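Local coordinates for protein Xaa-Pro Dipeptidase (Alteromonas macleodii, PDB 2QS8) that probably cleaves dipeptides or short peptides at their C-terminal end as a metal-dependent amidohydrolase, and holds methionine in its active site, at residues 28-33 with 381-386; 256-261 with 302-307; 280-285 with 308-313; 400-403 with 408-411. All blocks are in the same frame, centred on the assembly; numbering follows the deposited sequence.

Contact 1. Residues 28-33 with 381-386; sequences ISIVID and ADLIAV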
loop_
_atom_site.group_PDB
_atom_site.type_symbol
_atom_site.label_atom_id
_atom_site.label_comp_id
_atom_site.label_asym_id
_atom_site.label_seq_id
_atom_site.Cartn_x
_atom_site.Cartn_y
_atom_site.Cartn_z
ATOM N N ILE A 28 -29.292 -53.603 11.530
ATOM C CA ILE A 28 -28.690 -53.435 10.214
ATOM C C ILE A 28 -27.263 -53.977 10.174
ATOM O O ILE A 28 -26.556 -53.970 11.177
ATOM C CB ILE A 28 -28.692 -51.931 9.775
ATOM C CG1 ILE A 28 -30.044 -51.558 9.158
ATOM C CG2 ILE A 28 -27.620 -51.671 8.733
ATOM C CD1 ILE A 28 -31.121 -51.266 10.136
ATOM N N SER A 29 -26.858 -54.465 9.009
ATOM C CA SER A 29 -25.516 -54.994 8.812
ATOM C C SER A 29 -24.735 -54.048 7.918
ATOM O O SER A 29 -25.161 -53.735 6.804
ATOM C CB SER A 29 -25.563 -56.377 8.161
ATOM O OG SER A 29 -25.900 -57.376 9.105
ATOM N N ILE A 30 -23.595 -53.583 8.415
ATOM C CA ILE A 30 -22.741 -52.672 7.667
ATOM C C ILE A 30 -21.462 -53.430 7.335
ATOM O O ILE A 30 -20.858 -54.044 8.211
ATOM C CB ILE A 30 -22.397 -51.427 8.508
ATOM C CG1 ILE A 30 -23.689 -50.781 9.013
ATOM C CG2 ILE A 30 -21.590 -50.441 7.673
ATOM C CD1 ILE A 30 -23.477 -49.691 10.040
ATOM N N VAL A 31 -21.056 -53.397 6.071
ATOM C CA VAL A 31 -19.849 -54.106 5.669
ATOM C C VAL A 31 -18.760 -53.122 5.291
ATOM O O VAL A 31 -18.968 -52.246 4.452
ATOM C CB VAL A 31 -20.120 -55.051 4.478
ATOM C CG1 VAL A 31 -18.936 -55.968 4.264
ATOM C CG2 VAL A 31 -21.356 -55.865 4.737
ATOM N N ILE A 32 -17.599 -53.269 5.919
ATOM C CA ILE A 32 -16.469 -52.390 5.662
ATOM C C ILE A 32 -15.366 -53.105 4.892
ATOM O O ILE A 32 -14.931 -54.192 5.270
ATOM C CB ILE A 32 -15.893 -51.845 6.983
ATOM C CG1 ILE A 32 -16.941 -50.973 7.673
ATOM C CG2 ILE A 32 -14.626 -51.055 6.720
ATOM C CD1 ILE A 32 -16.589 -50.607 9.093
ATOM N N ASP A 33 -14.932 -52.480 3.803
ATOM C CA ASP A 33 -13.877 -53.016 2.954
ATOM C C ASP A 33 -12.827 -51.913 2.809
ATOM O O ASP A 33 -13.040 -50.919 2.105
ATOM C CB ASP A 33 -14.460 -53.408 1.592
ATOM C CG ASP A 33 -13.429 -54.022 0.665
ATOM O OD1 ASP A 33 -12.532 -54.741 1.150
ATOM O OD2 ASP A 33 -13.525 -53.793 -0.557
ATOM N N ALA A 381 -15.566 -45.060 5.629
ATOM C CA ALA A 381 -15.961 -45.730 6.860
ATOM C C ALA A 381 -15.613 -44.995 8.157
ATOM O O ALA A 381 -14.656 -45.345 8.852
ATOM C CB ALA A 381 -15.377 -47.145 6.891
ATOM N N ASP A 382 -16.401 -43.969 8.463
ATOM C CA ASP A 382 -16.249 -43.189 9.682
ATOM C C ASP A 382 -17.535 -43.441 10.468
ATOM O O ASP A 382 -18.595 -42.912 10.123
ATOM C CB ASP A 382 -16.112 -41.696 9.355
ATOM C CG ASP A 382 -14.682 -41.292 9.025
ATOM O OD1 ASP A 382 -13.864 -42.176 8.687
ATOM O OD2 ASP A 382 -14.379 -40.078 9.095
ATOM N N LEU A 383 -17.443 -44.259 11.512
ATOM C CA LEU A 383 -18.617 -44.592 12.312
ATOM C C LEU A 383 -18.379 -44.587 13.815
ATOM O O LEU A 383 -17.274 -44.843 14.294
ATOM C CB LEU A 383 -19.156 -45.978 11.927
ATOM C CG LEU A 383 -19.352 -46.355 10.456
ATOM C CD1 LEU A 383 -18.015 -46.775 9.863
ATOM C CD2 LEU A 383 -20.364 -47.501 10.349
ATOM N N ILE A 384 -19.440 -44.306 14.558
ATOM C CA ILE A 384 -19.366 -44.307 16.005
ATOM C C ILE A 384 -20.563 -45.093 16.529
ATOM O O ILE A 384 -21.517 -45.358 15.791
ATOM C CB ILE A 384 -19.422 -42.875 16.592
ATOM C CG1 ILE A 384 -20.779 -42.240 16.285
ATOM C CG2 ILE A 384 -18.294 -42.031 16.013
ATOM C CD1 ILE A 384 -21.054 -40.965 17.071
ATOM N N ALA A 385 -20.510 -45.469 17.801
ATOM C CA ALA A 385 -21.594 -46.218 18.416
ATOM C C ALA A 385 -21.732 -45.771 19.861
ATOM O O ALA A 385 -20.780 -45.278 20.449
ATOM C CB ALA A 385 -21.307 -47.697 18.347
ATOM N N VAL A 386 -22.922 -45.939 20.428
ATOM C CA VAL A 386 -23.174 -45.540 21.805
ATOM C C VAL A 386 -24.301 -46.396 22.355
ATOM O O VAL A 386 -25.160 -46.840 21.596
ATOM C CB VAL A 386 -23.598 -44.053 21.878
ATOM C CG1 VAL A 386 -24.858 -43.826 21.057
ATOM C CG2 VAL A 386 -23.820 -43.641 23.314
#
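Strand 28-33 meets residues 381-386 through side chains alone, at the small beta domain that flanks the TIM barrel of this amidohydrolase. The two backbones stand well apart. Their closest CA atoms, those of Ile32 and Ala381, are 6.8 Å apart, too far for a strand pair. Residues 381 and 382 form a loop, and the strand proper runs from 383 to 386. Strand 28-33 pairs instead with strands 9-16 and 36-42, and strand 383-386 pairs with strands 60-67 and 400-405. The contact is therefore packing between separate parts of one curled mixed sheet.

Four apolar residues make it: Ile30 and Ile32 on one side, Ala381 and Leu383 on the other. The CB atoms of all four point at the facing segment. Ile30 and Leu383 meet tip to tip. Ile32 and Leu383 run alongside one another, pointing opposite ways. Leu383 carries both encounters because its two methyls part, CD2 going to Ile30 and CD1 to Ile32. Ile32 divides its branches too. CG2 lies anti to the backbone N and rests on Ala381, whereas CG1 (chi1 -64°) lies anti to the carbonyl carbon and carries CD1 to Leu383. Ile375 touches both Ile30 and Leu383, and Val61 adds to the packing around Leu383. Asp382, whose CB points away from strand 28-33, forms a salt bridge with Arg136.

All the touching residues are buried. Ile32 CG2 lies 4.0 Å from Ala381 CB, and Ile32 CD1 is 4.2 Å from Leu383 CD1. The shortest approach is Ile30 CD1 to Leu383 CD2, at 3.8 Å.

Contact 2. Residues 256-261 with 302-307; sequences GTFMDL and AASVGP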
loop_
_atom_site.group_PDB
_atom_site.type_symbol
_atom_site.label_atom_id
_atom_site.label_comp_id
_atom_site.label_asym_id
_atom_site.label_seq_id
_atom_site.Cartn_x
_atom_site.Cartn_y
_atom_site.Cartn_z
ATOM N N GLY A 256 -23.043 -15.534 15.408
ATOM C CA GLY A 256 -24.148 -14.694 14.956
ATOM C C GLY A 256 -25.085 -14.205 16.049
ATOM O O GLY A 256 -26.297 -14.097 15.844
ATOM N N THR A 257 -24.508 -13.878 17.200
ATOM C CA THR A 257 -25.249 -13.445 18.375
ATOM C C THR A 257 -26.384 -12.444 18.176
ATOM O O THR A 257 -27.484 -12.668 18.665
ATOM C CB THR A 257 -24.270 -12.897 19.433
ATOM O OG1 THR A 257 -23.275 -13.890 19.698
ATOM C CG2 THR A 257 -24.998 -12.539 20.727
ATOM N N PHE A 258 -26.133 -11.346 17.476
ATOM C CA PHE A 258 -27.175 -10.339 17.279
ATOM C C PHE A 258 -27.740 -10.348 15.863
ATOM O O PHE A 258 -28.086 -9.310 15.286
ATOM C CB PHE A 258 -26.631 -8.965 17.654
ATOM C CG PHE A 258 -26.046 -8.919 19.036
ATOM C CD1 PHE A 258 -26.857 -9.094 20.159
ATOM C CD2 PHE A 258 -24.677 -8.758 19.219
ATOM C CE1 PHE A 258 -26.308 -9.114 21.435
ATOM C CE2 PHE A 258 -24.123 -8.779 20.483
ATOM C CZ PHE A 258 -24.934 -8.957 21.596
HETATM N N MSE A 259 -27.834 -11.551 15.316
HETATM C CA MSE A 259 -28.366 -11.751 13.986
HETATM C C MSE A 259 -29.781 -11.175 13.932
HETATM O O MSE A 259 -30.596 -11.474 14.801
HETATM C CB MSE A 259 -28.411 -13.236 13.711
HETATM C CG MSE A 259 -28.813 -13.584 12.320
HETATM SE SE MSE A 259 -29.070 -15.507 12.332
HETATM C CE MSE A 259 -27.294 -16.212 12.860
ATOM N N ASP A 260 -30.074 -10.342 12.936
ATOM C CA ASP A 260 -31.418 -9.761 12.827
ATOM C C ASP A 260 -32.256 -10.418 11.727
ATOM O O ASP A 260 -31.784 -11.322 11.045
ATOM C CB ASP A 260 -31.347 -8.238 12.603
ATOM C CG ASP A 260 -30.537 -7.855 11.389
ATOM O OD1 ASP A 260 -30.221 -8.732 10.570
ATOM O OD2 ASP A 260 -30.225 -6.656 11.250
ATOM N N LEU A 261 -33.501 -9.978 11.567
ATOM C CA LEU A 261 -34.390 -10.547 10.551
ATOM C C LEU A 261 -33.792 -10.445 9.150
ATOM O O LEU A 261 -33.832 -11.402 8.378
ATOM C CB LEU A 261 -35.761 -9.850 10.578
ATOM C CG LEU A 261 -36.787 -10.302 9.527
ATOM C CD1 LEU A 261 -37.050 -11.797 9.662
ATOM C CD2 LEU A 261 -38.086 -9.517 9.694
ATOM N N ALA A 302 -18.742 -10.482 27.596
ATOM C CA ALA A 302 -19.158 -11.856 27.841
ATOM C C ALA A 302 -20.568 -11.923 28.440
ATOM O O ALA A 302 -21.363 -12.785 28.067
ATOM C CB ALA A 302 -18.159 -12.546 28.767
ATOM N N ALA A 303 -20.872 -11.014 29.361
ATOM C CA ALA A 303 -22.180 -10.971 30.004
ATOM C C ALA A 303 -23.274 -10.601 29.005
ATOM O O ALA A 303 -24.413 -11.052 29.125
ATOM C CB ALA A 303 -22.163 -9.975 31.144
ATOM N N SER A 304 -22.918 -9.782 28.019
ATOM C CA SER A 304 -23.856 -9.344 26.994
ATOM C C SER A 304 -24.095 -10.364 25.873
ATOM O O SER A 304 -25.233 -10.762 25.610
ATOM C CB SER A 304 -23.363 -8.038 26.377
ATOM O OG SER A 304 -24.028 -7.774 25.153
ATOM N N VAL A 305 -23.017 -10.778 25.218
ATOM C CA VAL A 305 -23.092 -11.715 24.104
ATOM C C VAL A 305 -23.526 -13.131 24.463
ATOM O O VAL A 305 -24.480 -13.655 23.894
ATOM C CB VAL A 305 -21.728 -11.791 23.353
ATOM C CG1 VAL A 305 -21.777 -12.859 22.272
ATOM C CG2 VAL A 305 -21.401 -10.446 22.731
ATOM N N GLY A 306 -22.827 -13.750 25.404
ATOM C CA GLY A 306 -23.153 -15.114 25.793
ATOM C C GLY A 306 -24.610 -15.566 25.945
ATOM O O GLY A 306 -24.994 -16.578 25.363
ATOM N N PRO A 307 -25.440 -14.853 26.724
ATOM C CA PRO A 307 -26.849 -15.220 26.937
ATOM C C PRO A 307 -27.768 -15.175 25.717
ATOM O O PRO A 307 -28.769 -15.888 25.664
ATOM C CB PRO A 307 -27.310 -14.233 28.013
ATOM C CG PRO A 307 -26.027 -13.795 28.686
ATOM C CD PRO A 307 -25.082 -13.672 27.527
#
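Thr257 presses against Val305 in the tight, buried part of this contact. Their side chains cross at about a right angle. CG1 of Val305 lies anti to the backbone N (chi1 175°), which turns it to Thr257 and leaves CG2 for the Phe258 ring. Val305 CG1 is 3.2 Å from Thr257 OG1 and 3.6 Å from Thr257 CG2. The same CG2 methyl lies 3.4 Å from Val305 O. Thr257 OG1 is also hydrogen-bonded to ND1 of His237, a residue of the methionine pocket.

The outer part is looser. Phe258 is partly exposed and Ser304 is exposed. Phe258 CE2 is 3.9 Å from Val305 CG2. Ser304 OG sits at the ring edge, 3.9 Å from Phe258 CZ. One ring face has CG2 of the preceding Thr257 over its centre, 3.6 Å above the plane.

Residues 256-259 form a type I beta turn. Asp260 then occupies the N-cap of helix 261-270, its OD1 accepting from Ala263 N, while OD2 forms a salt bridge with Lys243 of helix 239-248. The turn thus links strand 252-253 to helix 261-270, and its Thr257 and Phe258 lean on helix 299-319.

Contact 3. Residues 280-285 with 308-313; sequences AGEFVA and QISDTF. With MET (methionine), chain D.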
loop_
_atom_site.group_PDB
_atom_site.type_symbol
_atom_site.label_atom_id
_atom_site.label_comp_id
_atom_site.label_asym_id
_atom_site.label_seq_id
_atom_site.Cartn_x
_atom_site.Cartn_y
_atom_site.Cartn_z
ATOM N N ALA A 280 -20.209 -22.347 24.011
ATOM C CA ALA A 280 -19.278 -21.269 24.321
ATOM C C ALA A 280 -20.048 -20.060 24.829
ATOM O O ALA A 280 -19.572 -19.343 25.706
ATOM C CB ALA A 280 -18.461 -20.895 23.082
ATOM N N GLY A 281 -21.232 -19.841 24.268
ATOM C CA GLY A 281 -22.057 -18.726 24.687
ATOM C C GLY A 281 -22.425 -18.872 26.154
ATOM O O GLY A 281 -22.205 -17.959 26.953
ATOM N N GLU A 282 -22.974 -20.035 26.505
ATOM C CA GLU A 282 -23.371 -20.325 27.877
ATOM C C GLU A 282 -22.152 -20.289 28.801
ATOM O O GLU A 282 -22.262 -19.932 29.975
ATOM C CB GLU A 282 -24.040 -21.704 27.955
ATOM C CG GLU A 282 -25.333 -21.826 27.165
ATOM C CD GLU A 282 -26.444 -20.950 27.718
ATOM O OE1 GLU A 282 -26.722 -21.050 28.930
ATOM O OE2 GLU A 282 -27.043 -20.173 26.948
ATOM N N PHE A 283 -20.993 -20.658 28.261
ATOM C CA PHE A 283 -19.754 -20.676 29.033
ATOM C C PHE A 283 -19.361 -19.283 29.541
ATOM O O PHE A 283 -19.163 -19.086 30.739
ATOM C CB PHE A 283 -18.608 -21.236 28.192
ATOM C CG PHE A 283 -17.337 -21.442 28.964
ATOM C CD1 PHE A 283 -17.123 -22.617 29.671
ATOM C CD2 PHE A 283 -16.364 -20.452 29.006
ATOM C CE1 PHE A 283 -15.964 -22.804 30.407
ATOM C CE2 PHE A 283 -15.199 -20.632 29.743
ATOM C CZ PHE A 283 -15.000 -21.810 30.444
ATOM N N VAL A 284 -19.251 -18.323 28.631
ATOM C CA VAL A 284 -18.858 -16.980 29.026
ATOM C C VAL A 284 -19.909 -16.300 29.894
ATOM O O VAL A 284 -19.576 -15.444 30.714
ATOM C CB VAL A 284 -18.518 -16.083 27.795
ATOM C CG1 VAL A 284 -17.348 -16.676 27.025
ATOM C CG2 VAL A 284 -19.715 -15.940 26.898
ATOM N N ALA A 285 -21.175 -16.680 29.708
ATOM C CA ALA A 285 -22.223 -16.110 30.540
ATOM C C ALA A 285 -22.026 -16.474 32.005
ATOM O O ALA A 285 -21.895 -15.623 32.857
ATOM C CB ALA A 285 -23.589 -16.570 30.059
ATOM N N GLN A 308 -27.425 -14.337 24.744
ATOM C CA GLN A 308 -28.235 -14.165 23.541
ATOM C C GLN A 308 -28.130 -15.264 22.482
ATOM O O GLN A 308 -29.045 -15.437 21.685
ATOM C CB GLN A 308 -27.901 -12.813 22.903
ATOM C CG GLN A 308 -28.666 -12.483 21.626
ATOM C CD GLN A 308 -30.169 -12.431 21.834
ATOM O OE1 GLN A 308 -30.654 -11.756 22.742
ATOM N NE2 GLN A 308 -30.915 -13.138 20.988
ATOM N N ILE A 309 -27.028 -16.004 22.460
ATOM C CA ILE A 309 -26.864 -17.044 21.448
ATOM C C ILE A 309 -27.979 -18.092 21.443
ATOM O O ILE A 309 -28.522 -18.410 20.389
ATOM C CB ILE A 309 -25.490 -17.732 21.581
ATOM C CG1 ILE A 309 -24.386 -16.714 21.271
ATOM C CG2 ILE A 309 -25.387 -18.901 20.613
ATOM C CD1 ILE A 309 -22.977 -17.274 21.318
ATOM N N SER A 310 -28.327 -18.618 22.616
ATOM C CA SER A 310 -29.388 -19.621 22.718
ATOM C C SER A 310 -30.701 -19.093 22.144
ATOM O O SER A 310 -31.452 -19.825 21.491
ATOM C CB SER A 310 -29.600 -20.024 24.179
ATOM O OG SER A 310 -29.996 -18.906 24.956
ATOM N N ASP A 311 -30.975 -17.817 22.388
ATOM C CA ASP A 311 -32.193 -17.198 21.900
ATOM C C ASP A 311 -32.122 -16.988 20.390
ATOM O O ASP A 311 -33.090 -17.236 19.676
ATOM C CB ASP A 311 -32.424 -15.866 22.607
ATOM C CG ASP A 311 -33.806 -15.318 22.348
ATOM O OD1 ASP A 311 -34.782 -16.003 22.725
ATOM O OD2 ASP A 311 -33.919 -14.218 21.765
ATOM N N THR A 312 -30.975 -16.530 19.902
ATOM C CA THR A 312 -30.793 -16.319 18.473
ATOM C C THR A 312 -30.890 -17.654 17.726
ATOM O O THR A 312 -31.443 -17.726 16.629
ATOM C CB THR A 312 -29.428 -15.662 18.191
ATOM O OG1 THR A 312 -29.466 -14.296 18.621
ATOM C CG2 THR A 312 -29.093 -15.707 16.717
ATOM N N PHE A 313 -30.361 -18.710 18.330
ATOM C CA PHE A 313 -30.395 -20.035 17.719
ATOM C C PHE A 313 -31.817 -20.476 17.378
ATOM O O PHE A 313 -32.083 -20.930 16.266
ATOM C CB PHE A 313 -29.769 -21.071 18.661
ATOM C CG PHE A 313 -29.912 -22.490 18.177
ATOM C CD1 PHE A 313 -29.068 -22.989 17.196
ATOM C CD2 PHE A 313 -30.913 -23.318 18.688
ATOM C CE1 PHE A 313 -29.202 -24.289 16.723
ATOM C CE2 PHE A 313 -31.059 -24.621 18.221
ATOM C CZ PHE A 313 -30.200 -25.108 17.235
HETATM N N MET D . -14.777 -16.937 20.951
HETATM C CA MET D . -15.988 -16.067 20.889
HETATM C C MET D . -15.662 -14.615 21.230
HETATM O O MET D . -16.433 -13.730 20.806
HETATM C CB MET D . -17.046 -16.584 21.862
HETATM C CG MET D . -18.329 -15.801 21.816
HETATM S SD MET D . -19.573 -16.573 22.791
HETATM C CE MET D . -19.872 -18.015 21.808
HETATM O OXT MET D . -14.647 -14.387 21.923
#
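Ile309 of helix 299-319 faces Gly281 of helix 278-287, and both helices touch the thioether end of the bound methionine. From CB, which points at the other helix, Ile309 divides. CG2 turns anti to the backbone N and carries none of the contact with Gly281. CG1 lies anti to the carbonyl carbon (chi1 -65°) and comes close to the hydroxyl of Thr257. The chain then runs on extended (chi2 -178°) and brings CD1 against both Gly281 and the ligand. There CD1 lies 3.8 Å from Gly281 CA, 3.2 Å from CE of the methionine and 3.8 Å from its SD. The approach to CE is short for two methyl groups, a tight contact. With only hydrogen on its CA, Gly281 admits CD1 close to the helix backbone.

The ligand methyl has further neighbours. Its CE is 3.5 Å from Ala280 CB and 3.4 Å from Gly281 N. On the partly exposed side the contact is slight: the bent chain of Glu282 brings OE2 to 3.8 Å from Ser310 CB. Within helix 299-319, Gln308 NE2 donates to Thr312 OG1.

The ligand is bound by polar groups at its amino acid end and by mostly apolar ones at its thioether end. The polar groups are His237, Asp328 and the backbone N atoms of Val201 and Leu202. This is consistent with a pocket that accepts an uncharged, apolar side chain.

Contact 4. Residues 400-403 with 408-411; sequences VDVV and LLYE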
loop_
_atom_site.group_PDB
_atom_site.type_symbol
_atom_site.label_atom_id
_atom_site.label_comp_id
_atom_site.label_asym_id
_atom_site.label_seq_id
_atom_site.Cartn_x
_atom_site.Cartn_y
_atom_site.Cartn_z
ATOM N N VAL A 400 -20.075 -42.006 23.997
ATOM C CA VAL A 400 -19.722 -42.706 22.768
ATOM C C VAL A 400 -18.596 -43.657 23.155
ATOM O O VAL A 400 -17.604 -43.224 23.720
ATOM C CB VAL A 400 -19.203 -41.734 21.709
ATOM C CG1 VAL A 400 -18.653 -42.509 20.527
ATOM C CG2 VAL A 400 -20.322 -40.790 21.279
ATOM N N ASP A 401 -18.749 -44.942 22.861
ATOM C CA ASP A 401 -17.728 -45.915 23.235
ATOM C C ASP A 401 -17.080 -46.657 22.068
ATOM O O ASP A 401 -16.261 -47.557 22.269
ATOM C CB ASP A 401 -18.315 -46.921 24.233
ATOM C CG ASP A 401 -19.366 -47.825 23.609
ATOM O OD1 ASP A 401 -20.251 -47.312 22.891
ATOM O OD2 ASP A 401 -19.306 -49.050 23.841
ATOM N N VAL A 402 -17.441 -46.278 20.846
ATOM C CA VAL A 402 -16.861 -46.908 19.670
ATOM C C VAL A 402 -16.589 -45.845 18.624
ATOM O O VAL A 402 -17.471 -45.063 18.273
ATOM C CB VAL A 402 -17.806 -48.004 19.066
ATOM C CG1 VAL A 402 -17.247 -48.519 17.736
ATOM C CG2 VAL A 402 -17.941 -49.168 20.031
ATOM N N VAL A 403 -15.366 -45.809 18.127
ATOM C CA VAL A 403 -15.006 -44.832 17.118
ATOM C C VAL A 403 -14.196 -45.511 16.032
ATOM O O VAL A 403 -13.129 -46.065 16.303
ATOM C CB VAL A 403 -14.166 -43.673 17.717
ATOM C CG1 VAL A 403 -13.799 -42.675 16.629
ATOM C CG2 VAL A 403 -14.938 -42.988 18.836
ATOM N N LEU A 408 -10.905 -48.129 10.232
ATOM C CA LEU A 408 -10.122 -48.674 11.347
ATOM C C LEU A 408 -10.759 -48.357 12.696
ATOM O O LEU A 408 -11.264 -47.255 12.921
ATOM C CB LEU A 408 -8.683 -48.151 11.309
ATOM C CG LEU A 408 -7.671 -48.889 10.416
ATOM C CD1 LEU A 408 -8.169 -48.987 8.980
ATOM C CD2 LEU A 408 -6.344 -48.148 10.460
ATOM N N LEU A 409 -10.732 -49.336 13.593
ATOM C CA LEU A 409 -11.321 -49.195 14.919
ATOM C C LEU A 409 -10.307 -48.691 15.939
ATOM O O LEU A 409 -9.244 -49.288 16.114
ATOM C CB LEU A 409 -11.880 -50.546 15.381
ATOM C CG LEU A 409 -12.602 -50.608 16.729
ATOM C CD1 LEU A 409 -13.980 -49.978 16.623
ATOM C CD2 LEU A 409 -12.730 -52.053 17.160
ATOM N N TYR A 410 -10.641 -47.595 16.610
ATOM C CA TYR A 410 -9.763 -47.016 17.624
ATOM C C TYR A 410 -10.340 -47.277 19.010
ATOM O O TYR A 410 -9.637 -47.739 19.910
ATOM C CB TYR A 410 -9.619 -45.506 17.400
ATOM C CG TYR A 410 -8.881 -45.137 16.136
ATOM C CD1 TYR A 410 -7.519 -44.826 16.164
ATOM C CD2 TYR A 410 -9.537 -45.106 14.911
ATOM C CE1 TYR A 410 -6.831 -44.489 14.997
ATOM C CE2 TYR A 410 -8.862 -44.774 13.742
ATOM C CZ TYR A 410 -7.512 -44.467 13.788
ATOM O OH TYR A 410 -6.854 -44.146 12.622
ATOM N N GLU A 411 -11.630 -46.992 19.166
ATOM C CA GLU A 411 -12.312 -47.180 20.441
ATOM C C GLU A 411 -13.397 -48.241 20.323
ATOM O O GLU A 411 -14.172 -48.238 19.366
ATOM C CB GLU A 411 -12.949 -45.865 20.901
ATOM C CG GLU A 411 -12.927 -45.667 22.407
ATOM C CD GLU A 411 -11.541 -45.302 22.926
ATOM O OE1 GLU A 411 -11.367 -45.271 24.160
ATOM O OE2 GLU A 411 -10.631 -45.038 22.104
#
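Tyr410 has phi -107° and psi -48°, a near-helical kink in the strand that leaves it and Glu411 both facing Val403. This is a classic beta bulge in the antiparallel hairpin of strands 400-405 and 408-411. The short strand segments run at 153° to each other, with their axes 5.1 Å apart at the closest point. The doubled position lets one carbonyl serve two donors. Val403 O accepts from Tyr410 N at 2.9 Å and takes a weak bond from Glu411 N at 3.4 Å. In return Val403 N donates to Glu411 O at 3.0 Å. Val403 and Glu411 thus form a hydrogen-bonded antiparallel pair.

Glu411 O has a second neighbour, Val402 CA, in a CA-H...O contact. Asp401 and Val402 make a second classic bulge, this one against Ala385 of strand 383-386. Strand 400-405 thus has a bulge of its own on the side of strand 383-386 and faces one in strand 408-411.

Val403 and Glu411 place their side chains on the same face of the sheet, against helix 88-104. Val403 touches Phe103 there, and Glu411 touches Tyr100 and Lys104. The two side chains cross obliquely near their bases, while the carboxylate end of Glu411 turns off from Val403. The ring of Tyr410 holds its edge to Val403 O and makes an edge-to-face contact with Phe103. Beyond the hydrogen bonds, Val402 and Leu409 meet through their methyls, Val402 CG1 lying 3.7 Å from Leu409 CD1.

The four contacts fall into two groups. Contacts 2 and 3 share helix 299-319 and touch, with centres 7 Å apart; Thr257 O lies 2.6 Å from Thr312 OG1, a probable hydrogen bond. Ala280, Gly281 and Ile309 of contact 3 line the methionine pocket, and the side chain of Val305 in contact 2 comes within about 4 Å of the ligand. The side chain of Ile309 is about 10 Å from the magnesium ion. Contacts 1 and 4 lie in the beta domain, with centres 10 Å apart. Strands 383-386 and 400-405 join them, Ala385 N being 3.1 Å from Val402 O. Their nearest atoms are about 18 Å and 19 Å from contact 3, so both lie well away from the pocket-side contacts.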